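Local atomic coordinates of L-asparaginase I (Vibrio cholerae, PDB entry 2OCD), a protein that probably catalyses the hydrolysis of L-asparagine to L-aspartate and ammonium, acting as a homotetramer of the asparaginase 1 family. Residues I216-G221 with N247-P252; V268-Q273 with V279-Y284; N229-P234 with K259-R264. All blocks are in the same frame, centred on the assembly; numbering follows the deposited sequence.

Interaction 1. Residues I216-G221 with N247-P252; sequences ITMYPG and NAPQNP
M218 and A248 have the nearest CA atoms of the two segments, 7.4 Å apart, and side chains alone bridge the gap. Residues 216-221 run off the end of strand 213-217 into an irregular loop, while 247-252 form another irregular loop that leads into helix 252-263, with N251 at its N-cap position. No hydrogen bond joins the two. M218, present as selenomethionine, makes the whole contact: its CE meets CB of A248 at 4.0 Å, and its SE lies 4.2 Å from CD of the P249 ring. CG stands anti to the carbonyl carbon (chi1 -57°), and a bend at chi2 of -79° then swings the selenium and its methyl toward A248 and P249. Strands 213-217 and 237-242 are neighbours in the parallel four-stranded sheet of the C-terminal alpha/beta domain, and the two loops follow their C-terminal ends. The backbone of M218 is still hydrogen-bonded to L241 of strand 237-242, and its long, flexible, apolar side chain suits this place because it can span the distance to the second loop; the small methyl of A248 and the compact P249 ring offer it an apolar surface. M218 also packs on L240 and F243. The subunit boundary is close: Y219 OH is hydrogen-bonded to the backbone oxygen of I213 of the second subunit, and P220 packs on W68 of that subunit.

Interaction 2. Residues V268-Q273 with V279-Y284; sequences VVNLTQ and VNMGGY
Buried van der Waals packing joins N270 and T272, on strand 267-272 of the parallel C-terminal sheet, to V279 and M281 in the loop that folds back beside the strand before helix 289-292. V279 lies against the strand's backbone: its CG2 is 3.4 Å from N of T272 and 3.5 Å from O of N270. Its CG1, anti to the backbone N (chi1 162°), is directed instead at the N270 amide, 3.7 Å from ND2. A branched residue can thus touch main chain and side chain together. M281, a selenomethionine, places SE 3.4 Å from ND2 of N270 and also packs on L290 and A291; its long apolar chain suits a position that must reach both the amide and helix 289-292. The asparagine amide is nevertheless well provided for, since OD1 is hydrogen-bonded to T242 OG1 and ND2 to the backbone oxygen of G246. These bonds to the neighbouring strand and its following loop would fix the amide's rotation, leaving V279 and M281 to pack round it. In the loop after strand 276-277, N280 OD1 accepts from the backbone N of G282 at 3.3 Å, closing an Asx turn.

Interaction 3. Residues N229-P234 with K259-R264; sequences NTLLQP and KAASER
R264 reaches L231 through a turn at chi1, which sets CG between the backbone N and the carbonyl carbon (40°), and a bend at chi2, before its chain runs out extended to the guanidinium. R264 was deposited in two conformers, and what follows for it holds for this one alone. NH1 bonds to the backbone O of L231 at 3.2 Å, with a nearly straight N-H...O angle of 162°. The oxygen lies at the edge of the guanidinium, in its plane, but the nitrogen stands 44° above the carbonyl plane and so is not aligned with a lone pair. The apolar half is close: CD2 of L231 meets CB of A261 at 3.5 Å, and CD1 follows at 4.1 Å. Alanine suits this turn of helix 252-263, as its small side chain lets the leucine branch come close to the helix, while L231 also packs on M238 of strand 237-242. On the exposed side, Q233 OE1 and R264 NH2 are 4.1 Å apart, too far for a bond. The two helices flank the same sheet, so the leucine and alanine fill the interior side of their junction. The chemistry is therefore divided by depth, with an apolar join next to the sheet and, toward solvent, a cationic group on a backbone carbonyl.

All three contacts belong to the C-terminal alpha/beta domain, gathered round one parallel sheet. Interaction 2 is the buried one, and it pairs a strand with its returning loop; interactions 1 and 3 are only partly buried. Interaction 1 joins loops beyond two adjacent strands through apolar groups alone, interaction 2 wraps apolar side chains round an amide whose bonds go to other residues, and interaction 3 joins helices with a methyl contact inside and an arginine bond outside. Strand 213-217 leads on to helix 224-231, and I216 of interaction 1 touches T230 of interaction 3, while helix 252-263 passes from interaction 3 into strand 267-272 of interaction 2.

Interaction 1. Residues I216-G221 with N247-P252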
ATOM      1  N   ILE B 216      12.705 -10.176 -29.110  1.00 15.23           N
ATOM      2  CA  ILE B 216      13.846  -9.241 -28.969  1.00 15.53           C
ATOM      3  C   ILE B 216      13.561  -8.160 -27.920  1.00 15.10           C
ATOM      4  O   ILE B 216      12.495  -7.523 -27.940  1.00 14.79           O
ATOM      5  CB  ILE B 216      14.174  -8.455 -30.269  1.00 15.94           C
ATOM      6  CG1 ILE B 216      14.292  -9.341 -31.489  1.00 17.92           C
ATOM      7  CG2 ILE B 216      15.512  -7.714 -30.181  1.00 16.68           C
ATOM      8  CD1 ILE B 216      14.302  -8.501 -32.811  1.00 17.47           C
ATOM      9  N   THR B 217      14.537  -7.966 -27.035  1.00 14.82           N
ATOM     10  CA  THR B 217      14.548  -6.926 -26.035  1.00 15.37           C
ATOM     11  C   THR B 217      15.532  -5.877 -26.548  1.00 15.84           C
ATOM     12  O   THR B 217      16.726  -6.125 -26.666  1.00 15.09           O
ATOM     13  CB  THR B 217      15.061  -7.419 -24.667  1.00 15.31           C
ATOM     14  OG1 THR B 217      14.396  -8.638 -24.299  1.00 17.45           O
ATOM     15  CG2 THR B 217      14.827  -6.335 -23.592  1.00 13.75           C
HETATM   16  N   MSE B 218      15.031  -4.686 -26.822  1.00 16.09           N
HETATM   17  CA  MSE B 218      15.895  -3.663 -27.312  1.00 16.13           C
HETATM   18  C   MSE B 218      16.712  -3.179 -26.127  1.00 14.51           C
HETATM   19  O   MSE B 218      16.237  -3.127 -25.009  1.00 14.15           O
HETATM   20  CB  MSE B 218      15.099  -2.505 -27.869  1.00 16.68           C
HETATM   21  CG  MSE B 218      14.166  -2.869 -28.950  1.00 20.88           C
HETATM   22 SE   MSE B 218      14.994  -3.106 -30.669  0.60 26.13          SE
HETATM   23  CE  MSE B 218      13.413  -2.926 -31.799  1.00 20.96           C
ATOM     24  N   TYR B 219      17.946  -2.829 -26.410  1.00 12.90           N
ATOM     25  CA  TYR B 219      18.742  -2.090 -25.487  1.00 11.65           C
ATOM     26  C   TYR B 219      19.457  -1.091 -26.341  1.00 11.37           C
ATOM     27  O   TYR B 219      19.454  -1.219 -27.539  1.00  9.82           O
ATOM     28  CB  TYR B 219      19.715  -2.993 -24.758  1.00 11.09           C
ATOM     29  CG  TYR B 219      20.480  -3.943 -25.639  1.00 10.30           C
ATOM     30  CD1 TYR B 219      21.697  -3.568 -26.190  1.00  9.21           C
ATOM     31  CD2 TYR B 219      19.988  -5.236 -25.902  1.00 12.31           C
ATOM     32  CE1 TYR B 219      22.451  -4.429 -26.943  1.00  8.75           C
ATOM     33  CE2 TYR B 219      20.703  -6.126 -26.696  1.00 12.72           C
ATOM     34  CZ  TYR B 219      21.971  -5.710 -27.206  1.00 11.71           C
ATOM     35  OH  TYR B 219      22.716  -6.558 -28.026  1.00 11.65           O
ATOM     36  N   PRO B 220      20.061  -0.074 -25.724  1.00 12.18           N
ATOM     37  CA  PRO B 220      20.716   0.951 -26.516  1.00 12.82           C
ATOM     38  C   PRO B 220      21.883   0.352 -27.259  1.00 13.10           C
ATOM     39  O   PRO B 220      22.640  -0.437 -26.680  1.00 13.47           O
ATOM     40  CB  PRO B 220      21.212   1.947 -25.459  1.00 12.81           C
ATOM     41  CG  PRO B 220      20.410   1.626 -24.239  1.00 13.01           C
ATOM     42  CD  PRO B 220      20.203   0.183 -24.288  1.00 11.75           C
ATOM     43  N   GLY B 221      22.016   0.706 -28.529  1.00 14.00           N
ATOM     44  CA  GLY B 221      23.069   0.151 -29.376  1.00 14.37           C
ATOM     45  C   GLY B 221      22.800  -1.224 -29.979  1.00 14.32           C
ATOM     46  O   GLY B 221      23.642  -1.721 -30.704  1.00 15.36           O
ATOM     47  N   ASN B 247       8.823   2.704 -28.216  1.00 18.36           N
ATOM     48  CA  ASN B 247       9.804   3.419 -29.002  1.00 19.19           C
ATOM     49  C   ASN B 247      11.015   2.561 -29.298  1.00 20.82           C
ATOM     50  O   ASN B 247      11.607   1.977 -28.371  1.00 20.34           O
ATOM     51  CB  ASN B 247      10.271   4.639 -28.233  1.00 19.02           C
ATOM     52  CG  ASN B 247       9.269   5.735 -28.239  1.00 19.61           C
ATOM     53  OD1 ASN B 247       8.804   6.142 -29.302  1.00 22.75           O
ATOM     54  ND2 ASN B 247       8.908   6.234 -27.054  1.00 18.87           N
ATOM     55  N   ALA B 248      11.403   2.521 -30.575  1.00 22.51           N
ATOM     56  CA  ALA B 248      12.640   1.860 -30.990  1.00 23.92           C
ATOM     57  C   ALA B 248      13.757   2.847 -31.365  1.00 24.54           C
ATOM     58  O   ALA B 248      13.507   3.998 -31.661  1.00 24.32           O
ATOM     59  CB  ALA B 248      12.377   0.932 -32.161  1.00 23.56           C
ATOM     60  N   PRO B 249      15.007   2.368 -31.357  1.00 25.93           N
ATOM     61  CA  PRO B 249      16.206   3.051 -31.839  1.00 26.82           C
ATOM     62  C   PRO B 249      16.127   3.831 -33.153  1.00 27.68           C
ATOM     63  O   PRO B 249      16.931   4.759 -33.340  1.00 27.97           O
ATOM     64  CB  PRO B 249      17.204   1.903 -31.996  1.00 26.58           C
ATOM     65  CG  PRO B 249      16.869   1.023 -30.877  1.00 26.64           C
ATOM     66  CD  PRO B 249      15.359   1.057 -30.777  1.00 26.12           C
ATOM     67  N   GLN B 250      15.224   3.467 -34.056  1.00 27.78           N
ATOM     68  CA  GLN B 250      15.162   4.176 -35.338  1.00 28.98           C
ATOM     69  C   GLN B 250      16.528   4.234 -36.072  1.00 28.73           C
ATOM     70  O   GLN B 250      16.792   5.176 -36.796  1.00 28.85           O
ATOM     71  CB  GLN B 250      14.598   5.611 -35.165  1.00 28.87           C
ATOM     72  CG  GLN B 250      15.654   6.695 -34.991  1.00 29.56           C
ATOM     73  CD  GLN B 250      15.090   8.108 -34.744  1.00 32.22           C
ATOM     74  OE1 GLN B 250      14.273   8.350 -33.814  1.00 34.53           O
ATOM     75  NE2 GLN B 250      15.577   9.074 -35.553  1.00 35.04           N
ATOM     76  N   ASN B 251      17.409   3.259 -35.879  1.00 28.77           N
ATOM     77  CA  ASN B 251      18.503   3.153 -36.827  1.00 28.81           C
ATOM     78  C   ASN B 251      17.950   2.481 -38.100  1.00 28.15           C
ATOM     79  O   ASN B 251      17.316   1.440 -38.032  1.00 27.00           O
ATOM     80  CB  ASN B 251      19.814   2.532 -36.252  1.00 29.35           C
ATOM     81  CG  ASN B 251      19.762   1.035 -36.069  1.00 30.56           C
ATOM     82  OD1 ASN B 251      20.412   0.276 -36.800  1.00 30.98           O
ATOM     83  ND2 ASN B 251      19.029   0.599 -35.057  1.00 34.51           N
ATOM     84  N   PRO B 252      18.108   3.151 -39.252  1.00 28.09           N
ATOM     85  CA  PRO B 252      17.655   2.696 -40.566  1.00 27.93           C
ATOM     86  C   PRO B 252      17.790   1.223 -40.790  1.00 27.26           C
ATOM     87  O   PRO B 252      16.844   0.558 -41.190  1.00 27.26           O
ATOM     88  CB  PRO B 252      18.604   3.422 -41.509  1.00 28.01           C
ATOM     89  CG  PRO B 252      18.882   4.722 -40.822  1.00 27.84           C
ATOM     90  CD  PRO B 252      18.771   4.465 -39.345  1.00 27.95           C
TER

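Interaction 2. Residues V268-Q273 with V279-Y284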
ATOM      1  N   VAL B 268       5.277  -9.142 -36.723  1.00 16.39           N
ATOM      2  CA  VAL B 268       6.169  -8.389 -35.912  1.00 16.40           C
ATOM      3  C   VAL B 268       5.325  -7.493 -34.994  1.00 16.74           C
ATOM      4  O   VAL B 268       4.672  -6.535 -35.438  1.00 18.08           O
ATOM      5  CB  VAL B 268       7.184  -7.614 -36.776  1.00 17.06           C
ATOM      6  CG1 VAL B 268       8.161  -6.790 -35.867  1.00 17.81           C
ATOM      7  CG2 VAL B 268       7.985  -8.580 -37.693  1.00 13.53           C
ATOM      8  N   VAL B 269       5.308  -7.844 -33.710  1.00 15.63           N
ATOM      9  CA  VAL B 269       4.398  -7.239 -32.768  1.00 14.60           C
ATOM     10  C   VAL B 269       5.242  -6.475 -31.784  1.00 13.86           C
ATOM     11  O   VAL B 269       6.295  -6.944 -31.351  1.00 11.88           O
ATOM     12  CB  VAL B 269       3.532  -8.309 -32.048  1.00 15.28           C
ATOM     13  CG1 VAL B 269       4.389  -9.302 -31.318  1.00 14.61           C
ATOM     14  CG2 VAL B 269       2.472  -7.664 -31.085  1.00 15.77           C
ATOM     15  N   ASN B 270       4.789  -5.272 -31.474  1.00 13.14           N
ATOM     16  CA  ASN B 270       5.534  -4.398 -30.628  1.00 13.47           C
ATOM     17  C   ASN B 270       4.889  -4.361 -29.233  1.00 12.66           C
ATOM     18  O   ASN B 270       3.801  -3.843 -29.120  1.00 11.98           O
ATOM     19  CB  ASN B 270       5.579  -3.010 -31.303  1.00 14.03           C
ATOM     20  CG  ASN B 270       6.216  -1.923 -30.422  1.00 15.39           C
ATOM     21  OD1 ASN B 270       6.877  -2.218 -29.374  1.00 19.86           O
ATOM     22  ND2 ASN B 270       6.016  -0.669 -30.826  1.00  8.22           N
ATOM     23  N   LEU B 271       5.534  -4.931 -28.207  1.00 12.03           N
ATOM     24  CA  LEU B 271       5.096  -4.768 -26.811  1.00 13.52           C
ATOM     25  C   LEU B 271       6.050  -3.879 -26.031  1.00 14.70           C
ATOM     26  O   LEU B 271       7.200  -3.779 -26.379  1.00 15.70           O
ATOM     27  CB  LEU B 271       5.115  -6.070 -26.070  1.00 13.62           C
ATOM     28  CG  LEU B 271       4.321  -7.291 -26.483  1.00 15.32           C
ATOM     29  CD1 LEU B 271       4.388  -8.251 -25.295  1.00 18.01           C
ATOM     30  CD2 LEU B 271       2.874  -6.960 -26.801  1.00 17.56           C
ATOM     31  N   THR B 272       5.607  -3.268 -24.944  1.00 15.55           N
ATOM     32  CA  THR B 272       6.521  -2.488 -24.095  1.00 16.23           C
ATOM     33  C   THR B 272       7.354  -3.373 -23.125  1.00 16.80           C
ATOM     34  O   THR B 272       6.853  -4.349 -22.595  1.00 17.79           O
ATOM     35  CB  THR B 272       5.738  -1.388 -23.315  1.00 16.74           C
ATOM     36  OG1 THR B 272       6.658  -0.468 -22.703  1.00 15.73           O
ATOM     37  CG2 THR B 272       4.774  -2.006 -22.260  1.00 15.42           C
ATOM     38  N   GLN B 273       8.628  -3.052 -22.911  1.00 17.75           N
ATOM     39  CA  GLN B 273       9.399  -3.705 -21.848  1.00 18.88           C
ATOM     40  C   GLN B 273       9.043  -3.138 -20.447  1.00 19.77           C
ATOM     41  O   GLN B 273       9.334  -3.765 -19.454  1.00 20.31           O
ATOM     42  CB  GLN B 273      10.915  -3.785 -22.146  1.00 18.63           C
ATOM     43  CG  GLN B 273      11.709  -2.494 -22.180  1.00 19.40           C
ATOM     44  CD  GLN B 273      13.123  -2.618 -22.873  1.00 19.14           C
ATOM     45  OE1 GLN B 273      13.251  -3.037 -24.040  1.00 22.27           O
ATOM     46  NE2 GLN B 273      14.159  -2.212 -22.150  1.00 14.06           N
ATOM     47  N   VAL B 279       1.610   0.165 -25.368  1.00 22.75           N
ATOM     48  CA  VAL B 279       2.169   0.670 -26.610  1.00 22.15           C
ATOM     49  C   VAL B 279       1.141   1.566 -27.372  1.00 22.57           C
ATOM     50  O   VAL B 279      -0.042   1.241 -27.493  1.00 21.74           O
ATOM     51  CB  VAL B 279       2.690  -0.492 -27.525  1.00 22.43           C
ATOM     52  CG1 VAL B 279       2.855   0.004 -28.981  1.00 19.60           C
ATOM     53  CG2 VAL B 279       4.004  -1.104 -26.973  1.00 20.07           C
ATOM     54  N   ASN B 280       1.635   2.705 -27.852  1.00 23.05           N
ATOM     55  CA  ASN B 280       0.888   3.712 -28.610  1.00 22.95           C
ATOM     56  C   ASN B 280       1.697   4.060 -29.869  1.00 24.49           C
ATOM     57  O   ASN B 280       2.485   5.011 -29.904  1.00 24.56           O
ATOM     58  CB  ASN B 280       0.705   4.956 -27.750  1.00 22.28           C
ATOM     59  CG  ASN B 280      -0.332   5.946 -28.304  1.00 22.73           C
ATOM     60  OD1 ASN B 280      -0.633   6.014 -29.506  1.00 22.13           O
ATOM     61  ND2 ASN B 280      -0.846   6.769 -27.405  1.00 21.43           N
HETATM   62  N   MSE B 281       1.506   3.272 -30.910  1.00 26.35           N
HETATM   63  CA  MSE B 281       2.072   3.589 -32.212  1.00 28.43           C
HETATM   64  C   MSE B 281       1.065   4.321 -33.123  1.00 27.94           C
HETATM   65  O   MSE B 281       1.020   4.071 -34.323  1.00 29.09           O
HETATM   66  CB  MSE B 281       2.543   2.326 -32.922  1.00 28.19           C
HETATM   67  CG  MSE B 281       3.617   1.494 -32.225  1.00 29.69           C
HETATM   68 SE   MSE B 281       3.613  -0.273 -33.139  0.80 33.49          SE
HETATM   69  CE  MSE B 281       3.822   0.336 -35.015  1.00 27.01           C
ATOM     70  N   GLY B 282       0.302   5.253 -32.576  1.00 27.99           N
ATOM     71  CA  GLY B 282      -0.686   6.014 -33.386  1.00 27.91           C
ATOM     72  C   GLY B 282      -0.072   7.031 -34.337  1.00 27.59           C
ATOM     73  O   GLY B 282      -0.706   7.423 -35.330  1.00 27.99           O
ATOM     74  N   GLY B 283       1.160   7.457 -34.042  1.00 26.70           N
ATOM     75  CA  GLY B 283       1.808   8.514 -34.803  1.00 26.16           C
ATOM     76  C   GLY B 283       2.306   9.652 -33.937  1.00 25.24           C
ATOM     77  O   GLY B 283       3.470   9.937 -33.958  1.00 25.13           O
ATOM     78  N   TYR B 284       1.456  10.314 -33.170  1.00 24.69           N
ATOM     79  CA  TYR B 284       1.986  11.360 -32.270  1.00 25.69           C
ATOM     80  C   TYR B 284       2.948  10.779 -31.202  1.00 26.18           C
ATOM     81  O   TYR B 284       4.068  11.238 -31.113  1.00 25.54           O
ATOM     82  CB  TYR B 284       0.894  12.209 -31.569  1.00 24.57           C
ATOM     83  CG  TYR B 284       0.067  13.109 -32.481  1.00 23.60           C
ATOM     84  CD1 TYR B 284       0.650  13.828 -33.521  1.00 22.68           C
ATOM     85  CD2 TYR B 284      -1.308  13.237 -32.293  1.00 23.32           C
ATOM     86  CE1 TYR B 284      -0.122  14.647 -34.360  1.00 23.58           C
ATOM     87  CE2 TYR B 284      -2.091  14.049 -33.123  1.00 23.66           C
ATOM     88  CZ  TYR B 284      -1.490  14.753 -34.143  1.00 23.32           C
ATOM     89  OH  TYR B 284      -2.255  15.546 -34.935  1.00 21.94           O
TER

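Interaction 3. Residues N229-P234 with K259-R264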
ATOM      1  N   ASN B 229      20.061 -12.356 -36.738  1.00 23.53           N
ATOM      2  CA  ASN B 229      20.100 -13.714 -36.165  1.00 23.78           C
ATOM      3  C   ASN B 229      18.758 -14.166 -35.682  1.00 24.11           C
ATOM      4  O   ASN B 229      18.370 -15.318 -35.886  1.00 24.90           O
ATOM      5  CB  ASN B 229      21.068 -13.792 -34.965  1.00 23.52           C
ATOM      6  CG  ASN B 229      22.538 -13.733 -35.390  1.00 24.35           C
ATOM      7  OD1 ASN B 229      22.857 -13.832 -36.582  1.00 21.75           O
ATOM      8  ND2 ASN B 229      23.442 -13.546 -34.409  1.00 25.63           N
ATOM      9  N   THR B 230      18.050 -13.264 -35.018  1.00 24.34           N
ATOM     10  CA  THR B 230      16.741 -13.591 -34.471  1.00 24.79           C
ATOM     11  C   THR B 230      15.681 -13.762 -35.580  1.00 24.62           C
ATOM     12  O   THR B 230      14.606 -14.292 -35.317  1.00 25.57           O
ATOM     13  CB  THR B 230      16.213 -12.472 -33.535  1.00 25.63           C
ATOM     14  OG1 THR B 230      16.028 -11.257 -34.305  1.00 27.60           O
ATOM     15  CG2 THR B 230      17.147 -12.215 -32.372  1.00 25.66           C
ATOM     16  N   LEU B 231      15.947 -13.271 -36.790  1.00 23.65           N
ATOM     17  CA  LEU B 231      14.953 -13.340 -37.860  1.00 23.26           C
ATOM     18  C   LEU B 231      15.217 -14.520 -38.798  1.00 22.63           C
ATOM     19  O   LEU B 231      14.435 -14.774 -39.699  1.00 22.78           O
ATOM     20  CB  LEU B 231      14.868 -12.001 -38.643  1.00 22.67           C
ATOM     21  CG  LEU B 231      14.188 -10.834 -37.923  1.00 21.57           C
ATOM     22  CD1 LEU B 231      14.625  -9.519 -38.488  1.00 21.99           C
ATOM     23  CD2 LEU B 231      12.665 -10.916 -37.942  1.00 20.97           C
ATOM     24  N   LEU B 232      16.310 -15.246 -38.606  1.00 22.10           N
ATOM     25  CA  LEU B 232      16.594 -16.339 -39.516  1.00 21.66           C
ATOM     26  C   LEU B 232      15.514 -17.395 -39.431  1.00 21.66           C
ATOM     27  O   LEU B 232      14.827 -17.529 -38.407  1.00 20.42           O
ATOM     28  CB  LEU B 232      17.957 -16.975 -39.260  1.00 21.50           C
ATOM     29  CG  LEU B 232      19.133 -16.228 -39.869  1.00 21.00           C
ATOM     30  CD1 LEU B 232      20.488 -16.918 -39.549  1.00 18.34           C
ATOM     31  CD2 LEU B 232      18.913 -16.071 -41.375  1.00 20.05           C
ATOM     32  N   GLN B 233      15.386 -18.150 -40.530  1.00 22.06           N
ATOM     33  CA  GLN B 233      14.364 -19.173 -40.635  1.00 22.02           C
ATOM     34  C   GLN B 233      14.780 -20.176 -39.588  1.00 21.05           C
ATOM     35  O   GLN B 233      15.977 -20.359 -39.341  1.00 19.19           O
ATOM     36  CB  GLN B 233      14.292 -19.807 -42.011  1.00 22.64           C
ATOM     37  CG  GLN B 233      14.448 -18.830 -43.197  1.00 26.70           C
ATOM     38  CD  GLN B 233      13.146 -18.510 -43.939  1.00 31.30           C
ATOM     39  OE1 GLN B 233      12.023 -18.693 -43.405  1.00 30.49           O
ATOM     40  NE2 GLN B 233      13.295 -18.023 -45.202  1.00 33.47           N
ATOM     41  N   PRO B 234      13.790 -20.805 -38.946  1.00 20.78           N
ATOM     42  CA  PRO B 234      12.353 -20.861 -39.302  1.00 21.24           C
ATOM     43  C   PRO B 234      11.409 -19.783 -38.724  1.00 20.84           C
ATOM     44  O   PRO B 234      10.184 -19.870 -38.859  1.00 20.75           O
ATOM     45  CB  PRO B 234      11.945 -22.225 -38.733  1.00 21.09           C
ATOM     46  CG  PRO B 234      12.810 -22.324 -37.493  1.00 21.47           C
ATOM     47  CD  PRO B 234      14.076 -21.574 -37.733  1.00 20.46           C
ATOM     48  N   LYS B 259      11.224  -4.491 -41.734  1.00 16.65           N
ATOM     49  CA  LYS B 259      10.469  -4.406 -42.987  1.00 16.70           C
ATOM     50  C   LYS B 259      10.695  -5.612 -43.926  1.00 16.13           C
ATOM     51  O   LYS B 259       9.754  -6.149 -44.480  1.00 15.94           O
ATOM     52  CB  LYS B 259      10.811  -3.109 -43.731  1.00 17.13           C
ATOM     53  CG  LYS B 259       9.774  -2.688 -44.817  1.00 17.35           C
ATOM     54  CD  LYS B 259      10.312  -1.522 -45.693  1.00 18.74           C
ATOM     55  CE  LYS B 259       9.220  -0.804 -46.565  1.00 21.58           C
ATOM     56  NZ  LYS B 259       8.702   0.537 -45.968  1.00 25.00           N
ATOM     57  N   ALA B 260      11.938  -6.026 -44.102  1.00 15.33           N
ATOM     58  CA  ALA B 260      12.251  -7.136 -44.967  1.00 14.98           C
ATOM     59  C   ALA B 260      11.569  -8.425 -44.431  1.00 15.35           C
ATOM     60  O   ALA B 260      11.043  -9.245 -45.219  1.00 15.16           O
ATOM     61  CB  ALA B 260      13.785  -7.282 -45.121  1.00 12.87           C
ATOM     62  N   ALA B 261      11.520  -8.555 -43.096  1.00 15.71           N
ATOM     63  CA  ALA B 261      10.947  -9.727 -42.420  1.00 15.60           C
ATOM     64  C   ALA B 261       9.436  -9.753 -42.529  1.00 15.95           C
ATOM     65  O   ALA B 261       8.850 -10.811 -42.761  1.00 16.24           O
ATOM     66  CB  ALA B 261      11.345  -9.752 -40.936  1.00 15.95           C
ATOM     67  N   SER B 262       8.799  -8.606 -42.349  1.00 15.88           N
ATOM     68  CA  SER B 262       7.363  -8.528 -42.519  1.00 16.47           C
ATOM     69  C   SER B 262       6.945  -8.727 -43.966  1.00 16.04           C
ATOM     70  O   SER B 262       5.904  -9.276 -44.243  1.00 15.80           O
ATOM     71  CB  SER B 262       6.800  -7.217 -41.970  1.00 17.35           C
ATOM     72  OG  SER B 262       7.527  -6.103 -42.454  1.00 20.64           O
ATOM     73  N   GLU B 263       7.785  -8.317 -44.898  1.00 16.36           N
ATOM     74  CA  GLU B 263       7.508  -8.486 -46.340  1.00 15.61           C
ATOM     75  C   GLU B 263       7.557  -9.915 -46.845  1.00 15.11           C
ATOM     76  O   GLU B 263       7.008 -10.201 -47.926  1.00 14.50           O
ATOM     77  CB  GLU B 263       8.512  -7.701 -47.150  1.00 15.13           C
ATOM     78  CG  GLU B 263       8.173  -6.276 -47.218  1.00 16.63           C
ATOM     79  CD  GLU B 263       9.134  -5.506 -48.078  1.00 16.72           C
ATOM     80  OE1 GLU B 263      10.292  -5.960 -48.276  1.00 19.00           O
ATOM     81  OE2 GLU B 263       8.714  -4.436 -48.553  1.00 17.05           O
ATOM     82  N   ARG B 264       8.220 -10.788 -46.103  1.00 14.70           N
ATOM     83  CA  ARG B 264       8.194 -12.204 -46.483  0.50 14.94           C
ATOM     84  C   ARG B 264       7.352 -12.973 -45.498  1.00 15.27           C
ATOM     85  O   ARG B 264       7.447 -14.172 -45.377  1.00 15.47           O
ATOM     86  CB  ARG B 264       9.592 -12.823 -46.716  0.50 14.52           C
ATOM     87  CG  ARG B 264      10.705 -12.409 -45.755  0.50 13.73           C
ATOM     88  CD  ARG B 264      11.127 -13.493 -44.779  0.50 11.65           C
ATOM     89  NE  ARG B 264      12.177 -12.960 -43.934  0.50 11.13           N
ATOM     90  CZ  ARG B 264      12.655 -13.533 -42.852  0.50  8.87           C
ATOM     91  NH1 ARG B 264      13.609 -12.907 -42.194  0.50  8.30           N
ATOM     92  NH2 ARG B 264      12.193 -14.708 -42.431  0.50  8.93           N
TER